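Local coordinates for Glyoxalase/bleomycin resistance protein/dioxygenase (Catenulispora acidiphila, PDB 4N04) that is of uncertain function but may act as a dioxygenase of the glyoxalase/bleomycin resistance type, at residues A[37-42]-A[53-58]; A[8-13]-A[49-54]; A[74-79]-A[97-102]; A[22-27]-A[107-112]. The protein carries 1 engineered substitution. One frame throughout, in Å; residues are numbered along the deposited sequence.

The four contacts illustrate how a fold of two mixed four-stranded sheets is held together, by strand pairing in the first sheet and by helices packed on the second. Contacts 1 and 2, with centres about 10 Å apart, share I53 and V54: strand 49-55 is paired with 40-46 along one edge and with 8-14 along the other. Contacts 3 and 4, with centres about 8 Å apart, meet on the second sheet, where strands 97-102 and 108-113 are neighbours. Y24 of contact 4 bridges the two halves, its CE2 lying 3.8 Å from CG2 of I53. Contacts 1 and 3 are far apart, about 23 Å between centres. A bound buffer molecule, probably from crystallisation, lies beside E40 and V54.

Contact 1: A[37-42]-A[53-58]; sequences HETEAV and IVERPE
A41 and I53 face each other as an antiparallel hydrogen-bonded pair, a doubly bonded pair of the hairpin between strands 40-46 and 49-55. I53 N donates to A41 O at 2.9 Å, and A41 N returns the bond to I53 O at 3.1 Å. Further along, E55 N reaches T39 O at 3.0 Å, just where the type I turn from H37 to E40 passes into the strand. T39 O and I53 O each accept a second, weaker contact from an alpha carbon: V54 CA stands 3.3 Å from T39 O, while E40 CA takes the matching place by I53 O.

Side-chain contacts divide between the two faces of the sheet. On one, E40 and V54 lie side by side and point the same way, with E40 CG 3.4 Å from V54 CB. On the other, A41 CB rests on I53 CG1 at 4.0 Å. At the end of the pairing T39 and E55 cross at a slant, CB to CB at 3.6 Å. With its CG anti to the backbone N (chi1 -170°), the E55 chain runs extended, and OE2 passes 3.7 Å from T39 CG2.

Backbone bonds thus hold the register, while both carboxylates look outside the pair: E40 OE2 bonds the amine of the bound buffer, and E55 OE2 accepts from F17 N, a helix-start donor that would probably favour its charged form.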
loop_
_atom_site.group_PDB
_atom_site.type_symbol
_atom_site.label_atom_id
_atom_site.label_comp_id
_atom_site.label_asym_id
_atom_site.label_seq_id
_atom_site.Cartn_x
_atom_site.Cartn_y
_atom_site.Cartn_z
ATOM N N HIS A 37 -8.906 -0.210 16.213
ATOM C CA HIS A 37 -10.329 -0.420 16.453
ATOM C C HIS A 37 -10.956 -1.197 15.300
ATOM O O HIS A 37 -10.242 -1.820 14.522
ATOM C CB HIS A 37 -11.070 0.889 16.749
ATOM C CG HIS A 37 -11.154 1.828 15.588
ATOM N ND1 HIS A 37 -12.084 1.686 14.581
ATOM C CD2 HIS A 37 -10.443 2.939 15.289
ATOM C CE1 HIS A 37 -11.933 2.662 13.703
ATOM N NE2 HIS A 37 -10.943 3.438 14.109
ATOM N N GLU A 38 -12.278 -1.183 15.187
ATOM C CA GLU A 38 -12.925 -2.056 14.214
ATOM C C GLU A 38 -12.795 -1.619 12.761
ATOM O O GLU A 38 -12.767 -2.461 11.869
ATOM C CB GLU A 38 -14.388 -2.294 14.550
ATOM C CG GLU A 38 -14.768 -3.741 14.320
ATOM C CD GLU A 38 -16.252 -3.946 14.139
ATOM O OE1 GLU A 38 -16.941 -2.969 13.755
ATOM O OE2 GLU A 38 -16.718 -5.086 14.375
ATOM N N THR A 39 -12.735 -0.316 12.514
ATOM C CA THR A 39 -12.507 0.150 11.154
ATOM C C THR A 39 -11.121 0.800 10.978
ATOM O O THR A 39 -10.974 1.828 10.320
ATOM C CB THR A 39 -13.651 1.054 10.666
ATOM O OG1 THR A 39 -13.880 2.093 11.619
ATOM C CG2 THR A 39 -14.924 0.234 10.515
ATOM N N GLU A 40 -10.111 0.151 11.554
ATOM C CA GLU A 40 -8.732 0.603 11.483
ATOM C C GLU A 40 -7.774 -0.565 11.528
ATOM O O GLU A 40 -7.842 -1.406 12.418
ATOM C CB GLU A 40 -8.410 1.525 12.643
ATOM C CG GLU A 40 -8.069 2.906 12.207
ATOM C CD GLU A 40 -7.305 3.680 13.250
ATOM O OE1 GLU A 40 -7.955 4.364 14.075
ATOM O OE2 GLU A 40 -6.056 3.602 13.233
ATOM N N ALA A 41 -6.864 -0.607 10.567
ATOM C CA ALA A 41 -5.891 -1.677 10.493
ATOM C C ALA A 41 -4.509 -1.085 10.240
ATOM O O ALA A 41 -4.347 -0.203 9.393
ATOM C CB ALA A 41 -6.274 -2.648 9.393
ATOM N N VAL A 42 -3.527 -1.576 10.984
ATOM C CA VAL A 42 -2.148 -1.124 10.907
ATOM C C VAL A 42 -1.247 -2.269 10.449
ATOM O O VAL A 42 -1.329 -3.375 10.979
ATOM C CB VAL A 42 -1.654 -0.677 12.292
ATOM C CG1 VAL A 42 -0.191 -0.275 12.247
ATOM C CG2 VAL A 42 -2.509 0.447 12.827
ATOM N N ILE A 53 -4.843 1.939 7.461
ATOM C CA ILE A 53 -6.082 2.377 6.836
ATOM C C ILE A 53 -7.136 2.640 7.909
ATOM O O ILE A 53 -7.181 1.970 8.942
ATOM C CB ILE A 53 -6.609 1.339 5.833
ATOM C CG1 ILE A 53 -6.937 0.026 6.556
ATOM C CG2 ILE A 53 -5.590 1.097 4.737
ATOM C CD1 ILE A 53 -7.489 -1.065 5.653
ATOM N N VAL A 54 -7.985 3.627 7.671
ATOM C CA VAL A 54 -9.059 3.923 8.605
ATOM C C VAL A 54 -10.274 4.333 7.794
ATOM O O VAL A 54 -10.137 4.961 6.753
ATOM C CB VAL A 54 -8.662 5.051 9.584
ATOM C CG1 VAL A 54 -8.148 6.261 8.827
ATOM C CG2 VAL A 54 -9.841 5.428 10.490
ATOM N N GLU A 55 -11.464 3.958 8.245
ATOM C CA GLU A 55 -12.668 4.354 7.543
ATOM C C GLU A 55 -12.989 5.833 7.820
ATOM O O GLU A 55 -13.437 6.187 8.901
ATOM C CB GLU A 55 -13.827 3.436 7.927
ATOM C CG GLU A 55 -15.067 3.606 7.065
ATOM C CD GLU A 55 -16.109 2.500 7.260
ATOM O OE1 GLU A 55 -17.262 2.838 7.593
ATOM O OE2 GLU A 55 -15.794 1.302 7.066
ATOM N N ARG A 56 -12.694 6.698 6.852
ATOM C CA ARG A 56 -13.113 8.099 6.895
ATOM C C ARG A 56 -13.514 8.435 5.469
ATOM O O ARG A 56 -12.710 8.979 4.702
ATOM C CB ARG A 56 -11.983 9.042 7.349
ATOM C CG ARG A 56 -11.092 8.503 8.448
ATOM C CD ARG A 56 -11.168 9.323 9.717
ATOM N NE ARG A 56 -10.436 10.593 9.668
ATOM C CZ ARG A 56 -11.028 11.782 9.703
ATOM N NH1 ARG A 56 -10.317 12.897 9.675
ATOM N NH2 ARG A 56 -12.351 11.850 9.770
ATOM N N PRO A 57 -14.745 8.066 5.089
ATOM C CA PRO A 57 -15.142 8.143 3.682
ATOM C C PRO A 57 -15.040 9.543 3.092
ATOM O O PRO A 57 -14.827 9.658 1.892
ATOM C CB PRO A 57 -16.592 7.629 3.687
ATOM C CG PRO A 57 -16.976 7.504 5.112
ATOM C CD PRO A 57 -15.734 7.333 5.895
ATOM N N GLU A 58 -15.156 10.583 3.910
ATOM C CA GLU A 58 -15.069 11.937 3.375
ATOM C C GLU A 58 -13.669 12.277 2.866
ATOM O O GLU A 58 -13.501 13.259 2.155
ATOM C CB GLU A 58 -15.561 12.997 4.381
ATOM C CG GLU A 58 -14.688 13.160 5.613
ATOM C CD GLU A 58 -14.879 12.033 6.648
ATOM O OE1 GLU A 58 -15.734 11.135 6.450
ATOM O OE2 GLU A 58 -14.169 12.054 7.678
#

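Contact 2: A[8-13]-A[49-54]; sequences LFAGVA and RLLYIV
L8 and L50 begin a run of five backbone hydrogen bonds that zips two parallel strands together. L50 N donates to L8 O at 2.9 Å, in a nearly straight bond of 171°. A10 then serves twice, its N donating to L50 O and its O accepting from Y52 N, both at 2.9 Å. V12 repeats the pattern: its N reaches Y52 O at 2.8 Å, more bent at 143°, and its O takes V54 N at 3.1 Å. A10 O also has L51 CD1 beside it at 3.3 Å, and G11 O receives a weak bond from Q65 NE2 beyond the pair.

Two CH-pi contacts line one face of the sheet. L50 CD1 sits over the middle of the F9 ring, 4.0 Å from its centroid. The Y52 ring, carried by a CG lodged between backbone N and carbonyl carbon (chi1 73°), folds back so that one of its faces covers G11 CA, 3.7 Å from the ring centroid.

Strand 40-46 flanks the other edge of strand 49-55, L51 pairing there with W43. V42 of that strand packs against F9 and Y52, while V12, L51 and I53 touch Y24 of helix 17-28.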
loop_
_atom_site.group_PDB
_atom_site.type_symbol
_atom_site.label_atom_id
_atom_site.label_comp_id
_atom_site.label_asym_id
_atom_site.label_seq_id
_atom_site.Cartn_x
_atom_site.Cartn_y
_atom_site.Cartn_z
ATOM N N LEU A 8 6.964 6.223 12.015
ATOM C CA LEU A 8 6.171 6.861 10.994
ATOM C C LEU A 8 5.001 5.967 10.581
ATOM O O LEU A 8 5.193 4.904 9.983
ATOM C CB LEU A 8 7.055 7.203 9.796
ATOM C CG LEU A 8 6.383 7.784 8.549
ATOM C CD1 LEU A 8 5.684 9.082 8.883
ATOM C CD2 LEU A 8 7.414 7.961 7.429
ATOM N N PHE A 9 3.794 6.414 10.926
ATOM C CA PHE A 9 2.544 5.812 10.469
ATOM C C PHE A 9 1.983 6.554 9.251
ATOM O O PHE A 9 1.433 7.655 9.382
ATOM C CB PHE A 9 1.506 5.854 11.589
ATOM C CG PHE A 9 1.776 4.885 12.725
ATOM C CD1 PHE A 9 1.104 3.665 12.788
ATOM C CD2 PHE A 9 2.687 5.200 13.730
ATOM C CE1 PHE A 9 1.333 2.771 13.836
ATOM C CE2 PHE A 9 2.919 4.321 14.770
ATOM C CZ PHE A 9 2.242 3.099 14.823
ATOM N N ALA A 10 2.145 5.968 8.069
ATOM C CA ALA A 10 1.573 6.534 6.853
ATOM C C ALA A 10 0.110 6.109 6.747
ATOM O O ALA A 10 -0.181 4.912 6.663
ATOM C CB ALA A 10 2.366 6.087 5.620
ATOM N N GLY A 11 -0.805 7.080 6.764
ATOM C CA GLY A 11 -2.231 6.785 6.778
ATOM C C GLY A 11 -2.976 6.890 5.452
ATOM O O GLY A 11 -2.624 7.669 4.564
ATOM N N VAL A 12 -4.024 6.090 5.311
ATOM C CA VAL A 12 -4.879 6.156 4.142
ATOM C C VAL A 12 -6.325 6.153 4.602
ATOM O O VAL A 12 -6.760 5.239 5.286
ATOM C CB VAL A 12 -4.652 4.954 3.184
ATOM C CG1 VAL A 12 -5.597 5.046 1.994
ATOM C CG2 VAL A 12 -3.187 4.889 2.712
ATOM N N ALA A 13 -7.080 7.183 4.252
ATOM C CA ALA A 13 -8.503 7.162 4.534
ATOM C C ALA A 13 -9.212 6.288 3.499
ATOM O O ALA A 13 -8.958 6.413 2.289
ATOM C CB ALA A 13 -9.075 8.581 4.523
ATOM N N ARG A 49 8.353 1.894 10.326
ATOM C CA ARG A 49 7.665 2.220 9.081
ATOM C C ARG A 49 6.376 1.434 8.989
ATOM O O ARG A 49 6.393 0.239 8.682
ATOM C CB ARG A 49 8.529 1.876 7.874
ATOM C CG ARG A 49 9.649 2.842 7.594
ATOM C CD ARG A 49 10.854 2.554 8.417
ATOM N NE ARG A 49 11.466 1.277 8.089
ATOM C CZ ARG A 49 12.772 1.119 7.923
ATOM N NH1 ARG A 49 13.583 2.161 8.040
ATOM N NH2 ARG A 49 13.263 -0.068 7.631
ATOM N N LEU A 50 5.259 2.099 9.248
ATOM C CA LEU A 50 3.978 1.409 9.289
ATOM C C LEU A 50 2.982 2.083 8.369
ATOM O O LEU A 50 3.086 3.273 8.088
ATOM C CB LEU A 50 3.424 1.366 10.714
ATOM C CG LEU A 50 4.378 0.844 11.794
ATOM C CD1 LEU A 50 5.180 1.979 12.414
ATOM C CD2 LEU A 50 3.627 0.080 12.865
ATOM N N LEU A 51 2.020 1.303 7.898
ATOM C CA LEU A 51 0.961 1.805 7.046
ATOM C C LEU A 51 -0.354 1.482 7.728
ATOM O O LEU A 51 -0.540 0.363 8.215
ATOM C CB LEU A 51 1.015 1.108 5.688
ATOM C CG LEU A 51 -0.171 1.319 4.738
ATOM C CD1 LEU A 51 -0.190 2.746 4.211
ATOM C CD2 LEU A 51 -0.133 0.316 3.584
ATOM N N TYR A 52 -1.265 2.448 7.779
ATOM C CA TYR A 52 -2.591 2.167 8.312
ATOM C C TYR A 52 -3.746 2.687 7.458
ATOM O O TYR A 52 -3.640 3.727 6.810
ATOM C CB TYR A 52 -2.726 2.639 9.768
ATOM C CG TYR A 52 -2.821 4.134 9.959
ATOM C CD1 TYR A 52 -4.058 4.759 10.094
ATOM C CD2 TYR A 52 -1.678 4.922 10.023
ATOM C CE1 TYR A 52 -4.152 6.136 10.282
ATOM C CE2 TYR A 52 -1.761 6.297 10.219
ATOM C CZ TYR A 52 -2.996 6.900 10.344
ATOM O OH TYR A 52 -3.077 8.267 10.524
ATOM N N ILE A 53 -4.843 1.939 7.461
ATOM C CA ILE A 53 -6.082 2.377 6.836
ATOM C C ILE A 53 -7.136 2.640 7.909
ATOM O O ILE A 53 -7.181 1.970 8.942
ATOM C CB ILE A 53 -6.609 1.339 5.833
ATOM C CG1 ILE A 53 -6.937 0.026 6.556
ATOM C CG2 ILE A 53 -5.590 1.097 4.737
ATOM C CD1 ILE A 53 -7.489 -1.065 5.653
ATOM N N VAL A 54 -7.985 3.627 7.671
ATOM C CA VAL A 54 -9.059 3.923 8.605
ATOM C C VAL A 54 -10.274 4.333 7.794
ATOM O O VAL A 54 -10.137 4.961 6.753
ATOM C CB VAL A 54 -8.662 5.051 9.584
ATOM C CG1 VAL A 54 -8.148 6.261 8.827
ATOM C CG2 VAL A 54 -9.841 5.428 10.490
#

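Contact 3: A[74-79]-A[97-102]; sequences AVLSGA and RKVTYL
R97 NH2 is held by two carboxylates, D73 OD2 and E113 OE2, in salt bridges that fix the guanidinium beside helix 72-81. The neighbouring NH1 comes to rest against a methyl of that helix, 3.5 Å from L76 CD1. A bend at chi3 (-72°) turns the end of the arginine to this position, where its chain crosses the leucine at a slant.

From there inward the contact is governed by L76. CD1 lies against R97 and also near V99 CG1, while CD2 meets V99 and Y101. L76 and V99 approach tip to tip, with CD2 3.7 Å from V99 CG2. The same CD2 lies 3.4 Å from Y101 OH, the tyrosine reaching from the strand toward the helix to cross the leucine obliquely. One turn later on the helix, A79 CB adds a second methyl beside that hydroxyl, 3.9 Å from Y101 OH. Between residues 74-79 and 97-102 themselves there is no hydrogen bond. Over these residues the axes come within 10.9 Å and run at 33° to each other, so that the leucine bridges most of the gap.

A86 lies against both V99 and Y101, and L72 against R97 and V99. The chemistry is thus graded: an ion-paired arginine at one end, whose charge is probably more than offset by D73 and E113, and beyond it apolar packing of methyls against V99 and the end of Y101.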
loop_
_atom_site.group_PDB
_atom_site.type_symbol
_atom_site.label_atom_id
_atom_site.label_comp_id
_atom_site.label_asym_id
_atom_site.label_seq_id
_atom_site.Cartn_x
_atom_site.Cartn_y
_atom_site.Cartn_z
ATOM N N ALA A 74 9.300 -8.840 -6.676
ATOM C CA ALA A 74 8.598 -9.678 -5.714
ATOM C C ALA A 74 7.275 -9.024 -5.365
ATOM O O ALA A 74 6.227 -9.675 -5.379
ATOM C CB ALA A 74 9.437 -9.879 -4.464
ATOM N N VAL A 75 7.339 -7.730 -5.059
ATOM C CA VAL A 75 6.150 -6.933 -4.793
ATOM C C VAL A 75 5.174 -7.145 -5.930
ATOM O O VAL A 75 4.019 -7.489 -5.709
ATOM C CB VAL A 75 6.485 -5.423 -4.686
ATOM C CG1 VAL A 75 5.212 -4.596 -4.553
ATOM C CG2 VAL A 75 7.418 -5.165 -3.513
ATOM N N LEU A 76 5.663 -6.976 -7.154
ATOM C CA LEU A 76 4.830 -7.126 -8.338
ATOM C C LEU A 76 4.173 -8.510 -8.453
ATOM O O LEU A 76 2.943 -8.612 -8.446
ATOM C CB LEU A 76 5.633 -6.793 -9.594
ATOM C CG LEU A 76 5.739 -5.310 -9.945
ATOM C CD1 LEU A 76 6.751 -5.085 -11.055
ATOM C CD2 LEU A 76 4.388 -4.776 -10.372
ATOM N N SER A 77 4.983 -9.564 -8.538
ATOM C CA SER A 77 4.457 -10.908 -8.786
ATOM C C SER A 77 3.584 -11.429 -7.646
ATOM O O SER A 77 2.515 -11.997 -7.890
ATOM C CB SER A 77 5.583 -11.903 -9.099
ATOM O OG SER A 77 6.406 -12.144 -7.972
ATOM N N GLY A 78 4.039 -11.234 -6.409
ATOM C CA GLY A 78 3.269 -11.619 -5.238
ATOM C C GLY A 78 1.887 -10.992 -5.207
ATOM O O GLY A 78 0.900 -11.655 -4.895
ATOM N N ALA A 79 1.812 -9.707 -5.538
ATOM C CA ALA A 79 0.530 -9.011 -5.594
ATOM C C ALA A 79 -0.324 -9.542 -6.745
ATOM O O ALA A 79 -1.553 -9.577 -6.649
ATOM C CB ALA A 79 0.737 -7.492 -5.722
ATOM N N ARG A 97 12.279 1.409 -11.931
ATOM C CA ARG A 97 10.835 1.443 -12.071
ATOM C C ARG A 97 10.132 2.107 -10.897
ATOM O O ARG A 97 10.593 2.058 -9.760
ATOM C CB ARG A 97 10.272 0.034 -12.240
ATOM C CG ARG A 97 10.666 -0.653 -13.521
ATOM C CD ARG A 97 10.351 -2.126 -13.409
ATOM N NE ARG A 97 11.287 -2.787 -12.510
ATOM C CZ ARG A 97 11.111 -4.005 -12.011
ATOM N NH1 ARG A 97 10.021 -4.695 -12.314
ATOM N NH2 ARG A 97 12.020 -4.530 -11.199
ATOM N N LYS A 98 9.007 2.737 -11.205
ATOM C CA LYS A 98 8.008 3.065 -10.215
ATOM C C LYS A 98 6.730 2.389 -10.690
ATOM O O LYS A 98 6.330 2.566 -11.839
ATOM C CB LYS A 98 7.812 4.578 -10.127
ATOM C CG LYS A 98 6.721 5.021 -9.156
ATOM C CD LYS A 98 6.543 6.524 -9.228
ATOM C CE LYS A 98 5.136 6.960 -8.853
ATOM N NZ LYS A 98 4.890 8.371 -9.272
ATOM N N VAL A 99 6.097 1.588 -9.838
ATOM C CA VAL A 99 4.788 1.067 -10.212
ATOM C C VAL A 99 3.697 1.516 -9.254
ATOM O O VAL A 99 3.868 1.512 -8.032
ATOM C CB VAL A 99 4.773 -0.472 -10.488
ATOM C CG1 VAL A 99 6.203 -1.063 -10.491
ATOM C CG2 VAL A 99 3.857 -1.192 -9.542
ATOM N N THR A 100 2.573 1.923 -9.822
ATOM C CA THR A 100 1.530 2.530 -9.027
ATOM C C THR A 100 0.289 1.667 -8.923
ATOM O O THR A 100 -0.247 1.205 -9.924
ATOM C CB THR A 100 1.133 3.890 -9.602
ATOM O OG1 THR A 100 2.297 4.716 -9.699
ATOM C CG2 THR A 100 0.106 4.567 -8.701
ATOM N N TYR A 101 -0.180 1.476 -7.699
ATOM C CA TYR A 101 -1.433 0.780 -7.474
ATOM C C TYR A 101 -2.513 1.770 -7.093
ATOM O O TYR A 101 -2.243 2.771 -6.424
ATOM C CB TYR A 101 -1.269 -0.251 -6.361
ATOM C CG TYR A 101 -0.387 -1.400 -6.753
ATOM C CD1 TYR A 101 -0.921 -2.537 -7.359
ATOM C CD2 TYR A 101 0.986 -1.351 -6.545
ATOM C CE1 TYR A 101 -0.108 -3.603 -7.736
ATOM C CE2 TYR A 101 1.808 -2.415 -6.922
ATOM C CZ TYR A 101 1.252 -3.534 -7.513
ATOM O OH TYR A 101 2.056 -4.587 -7.878
ATOM N N LEU A 102 -3.737 1.491 -7.518
ATOM C CA LEU A 102 -4.880 2.255 -7.057
ATOM C C LEU A 102 -5.736 1.383 -6.151
ATOM O O LEU A 102 -6.190 0.323 -6.575
ATOM C CB LEU A 102 -5.697 2.750 -8.245
ATOM C CG LEU A 102 -4.963 3.731 -9.151
ATOM C CD1 LEU A 102 -5.794 4.072 -10.365
ATOM C CD2 LEU A 102 -4.563 4.987 -8.388
#

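Contact 4: A[22-27]-A[107-112]; sequences AWYRSL and SEIAFG
This is a buried apolar contact between a helix and a sheet, close to the centre of the chain, in which helix 17-28 lies against strand 108-113 of the second sheet. The two segments run almost exactly parallel, at 4°, with their axes 12.4 Å apart, and no hydrogen bond links them; side chains fill the distance.

I109 is the main partner from the strand, meeting three helix residues with three different atoms. Its CD1 comes to the edge of the Y24 ring, 3.6 Å from Y24 OH. CG1 lies near the plane of the indole, 4.2 Å from W23 CH2, as the two side chains slide past each other in opposite directions. CG2, anti to the backbone N of I109, faces L27 CD2 at 4.1 Å. L27 also reaches F111, which approaches from the other direction: L27 CD1 is 3.9 Å from F111 CE2, and CD2 lies in the plane of the phenylalanine ring at its edge. Within the helix W23 CE3 stands 3.5 Å above the centre of the Y24 ring, bracing the tyrosine on that face.

The polar end of Y24 is satisfied from outside, its OH bonding D103 OD2, while D103 OD1 takes S107 N. One aspartate therefore ties the helix to the loop residue just before strand 108-113. V12, L51 and I53 of the first sheet also touch Y24, while I109 and F111 belong to the second, which places the helix between the sheets. Such an arrangement fits the vicinal oxygen chelate fold, built from paired βαβββ modules; both sheets here have the strand order 1-4-3-2.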
loop_
_atom_site.group_PDB
_atom_site.type_symbol
_atom_site.label_atom_id
_atom_site.label_comp_id
_atom_site.label_asym_id
_atom_site.label_seq_id
_atom_site.Cartn_x
_atom_site.Cartn_y
_atom_site.Cartn_z
ATOM N N ALA A 22 -9.320 -6.036 2.512
ATOM C CA ALA A 22 -9.076 -7.145 1.606
ATOM C C ALA A 22 -7.979 -6.773 0.610
ATOM O O ALA A 22 -6.978 -7.491 0.457
ATOM C CB ALA A 22 -10.348 -7.509 0.876
ATOM N N TRP A 23 -8.167 -5.631 -0.048
ATOM C CA TRP A 23 -7.239 -5.163 -1.066
ATOM C C TRP A 23 -5.831 -4.949 -0.521
ATOM O O TRP A 23 -4.866 -5.449 -1.092
ATOM C CB TRP A 23 -7.765 -3.892 -1.723
ATOM C CG TRP A 23 -6.963 -3.470 -2.904
ATOM C CD1 TRP A 23 -7.139 -3.867 -4.197
ATOM C CD2 TRP A 23 -5.850 -2.567 -2.908
ATOM N NE1 TRP A 23 -6.202 -3.272 -5.004
ATOM C CE2 TRP A 23 -5.403 -2.464 -4.240
ATOM C CE3 TRP A 23 -5.187 -1.836 -1.915
ATOM C CZ2 TRP A 23 -4.325 -1.662 -4.603
ATOM C CZ3 TRP A 23 -4.113 -1.039 -2.283
ATOM C CH2 TRP A 23 -3.693 -0.964 -3.612
ATOM N N TYR A 24 -5.695 -4.229 0.583
ATOM C CA TYR A 24 -4.363 -3.998 1.138
ATOM C C TYR A 24 -3.697 -5.298 1.592
ATOM O O TYR A 24 -2.473 -5.440 1.518
ATOM C CB TYR A 24 -4.401 -2.957 2.269
ATOM C CG TYR A 24 -4.491 -1.529 1.761
ATOM C CD1 TYR A 24 -3.340 -0.782 1.516
ATOM C CD2 TYR A 24 -5.721 -0.945 1.500
ATOM C CE1 TYR A 24 -3.412 0.519 1.034
ATOM C CE2 TYR A 24 -5.817 0.327 1.025
ATOM C CZ TYR A 24 -4.659 1.072 0.787
ATOM O OH TYR A 24 -4.762 2.354 0.313
ATOM N N ARG A 25 -4.506 -6.245 2.054
ATOM C CA ARG A 25 -4.006 -7.563 2.431
ATOM C C ARG A 25 -3.359 -8.236 1.219
ATOM O O ARG A 25 -2.190 -8.647 1.268
ATOM C CB ARG A 25 -5.138 -8.436 2.975
ATOM C CG ARG A 25 -4.722 -9.327 4.133
ATOM C CD ARG A 25 -5.552 -10.605 4.177
ATOM N NE ARG A 25 -6.985 -10.334 4.153
ATOM C CZ ARG A 25 -7.712 -10.101 5.241
ATOM N NH1 ARG A 25 -7.131 -10.101 6.435
ATOM N NH2 ARG A 25 -9.019 -9.866 5.137
ATOM N N SER A 26 -4.121 -8.332 0.132
ATOM C CA SER A 26 -3.605 -8.869 -1.122
ATOM C C SER A 26 -2.324 -8.166 -1.566
ATOM O O SER A 26 -1.328 -8.815 -1.869
ATOM C CB SER A 26 -4.659 -8.762 -2.220
ATOM O OG SER A 26 -5.817 -9.517 -1.895
ATOM N N LEU A 27 -2.350 -6.840 -1.593
ATOM C CA LEU A 27 -1.221 -6.084 -2.090
ATOM C C LEU A 27 0.029 -6.364 -1.263
ATOM O O LEU A 27 1.087 -6.694 -1.807
ATOM C CB LEU A 27 -1.536 -4.575 -2.103
ATOM C CG LEU A 27 -0.358 -3.643 -2.397
ATOM C CD1 LEU A 27 0.017 -3.715 -3.873
ATOM C CD2 LEU A 27 -0.664 -2.218 -1.995
ATOM N N SER A 107 -6.958 5.941 -4.036
ATOM C CA SER A 107 -5.688 6.387 -3.489
ATOM C C SER A 107 -4.539 5.677 -4.209
ATOM O O SER A 107 -4.700 4.552 -4.690
ATOM C CB SER A 107 -5.618 6.135 -1.990
ATOM O OG SER A 107 -6.375 7.089 -1.287
ATOM N N GLU A 108 -3.390 6.344 -4.279
ATOM C CA GLU A 108 -2.229 5.841 -5.012
ATOM C C GLU A 108 -1.177 5.275 -4.073
ATOM O O GLU A 108 -0.660 5.981 -3.208
ATOM C CB GLU A 108 -1.604 6.963 -5.848
ATOM C CG GLU A 108 -2.531 7.531 -6.912
ATOM C CD GLU A 108 -1.980 8.787 -7.605
ATOM O OE1 GLU A 108 -0.849 9.208 -7.284
ATOM O OE2 GLU A 108 -2.683 9.360 -8.471
ATOM N N ILE A 109 -0.873 3.996 -4.240
ATOM C CA ILE A 109 0.219 3.378 -3.507
ATOM C C ILE A 109 1.315 3.004 -4.491
ATOM O O ILE A 109 1.153 2.067 -5.276
ATOM C CB ILE A 109 -0.230 2.084 -2.773
ATOM C CG1 ILE A 109 -1.561 2.304 -2.064
ATOM C CG2 ILE A 109 0.834 1.627 -1.794
ATOM C CD1 ILE A 109 -1.479 3.282 -0.920
ATOM N N ALA A 110 2.427 3.726 -4.451
ATOM C CA ALA A 110 3.513 3.474 -5.391
ATOM C C ALA A 110 4.680 2.706 -4.775
ATOM O O ALA A 110 5.005 2.863 -3.591
ATOM C CB ALA A 110 3.999 4.772 -6.026
ATOM N N PHE A 111 5.294 1.868 -5.604
ATOM C CA PHE A 111 6.449 1.078 -5.214
ATOM C C PHE A 111 7.575 1.334 -6.182
ATOM O O PHE A 111 7.432 1.137 -7.389
ATOM C CB PHE A 111 6.115 -0.405 -5.230
ATOM C CG PHE A 111 5.133 -0.817 -4.183
ATOM C CD1 PHE A 111 5.568 -1.294 -2.960
ATOM C CD2 PHE A 111 3.772 -0.740 -4.424
ATOM C CE1 PHE A 111 4.665 -1.683 -1.994
ATOM C CE2 PHE A 111 2.859 -1.129 -3.464
ATOM C CZ PHE A 111 3.304 -1.600 -2.240
ATOM N N GLY A 112 8.703 1.777 -5.647
ATOM C CA GLY A 112 9.875 2.029 -6.457
ATOM C C GLY A 112 11.047 1.179 -6.021
ATOM O O GLY A 112 10.933 0.349 -5.119
#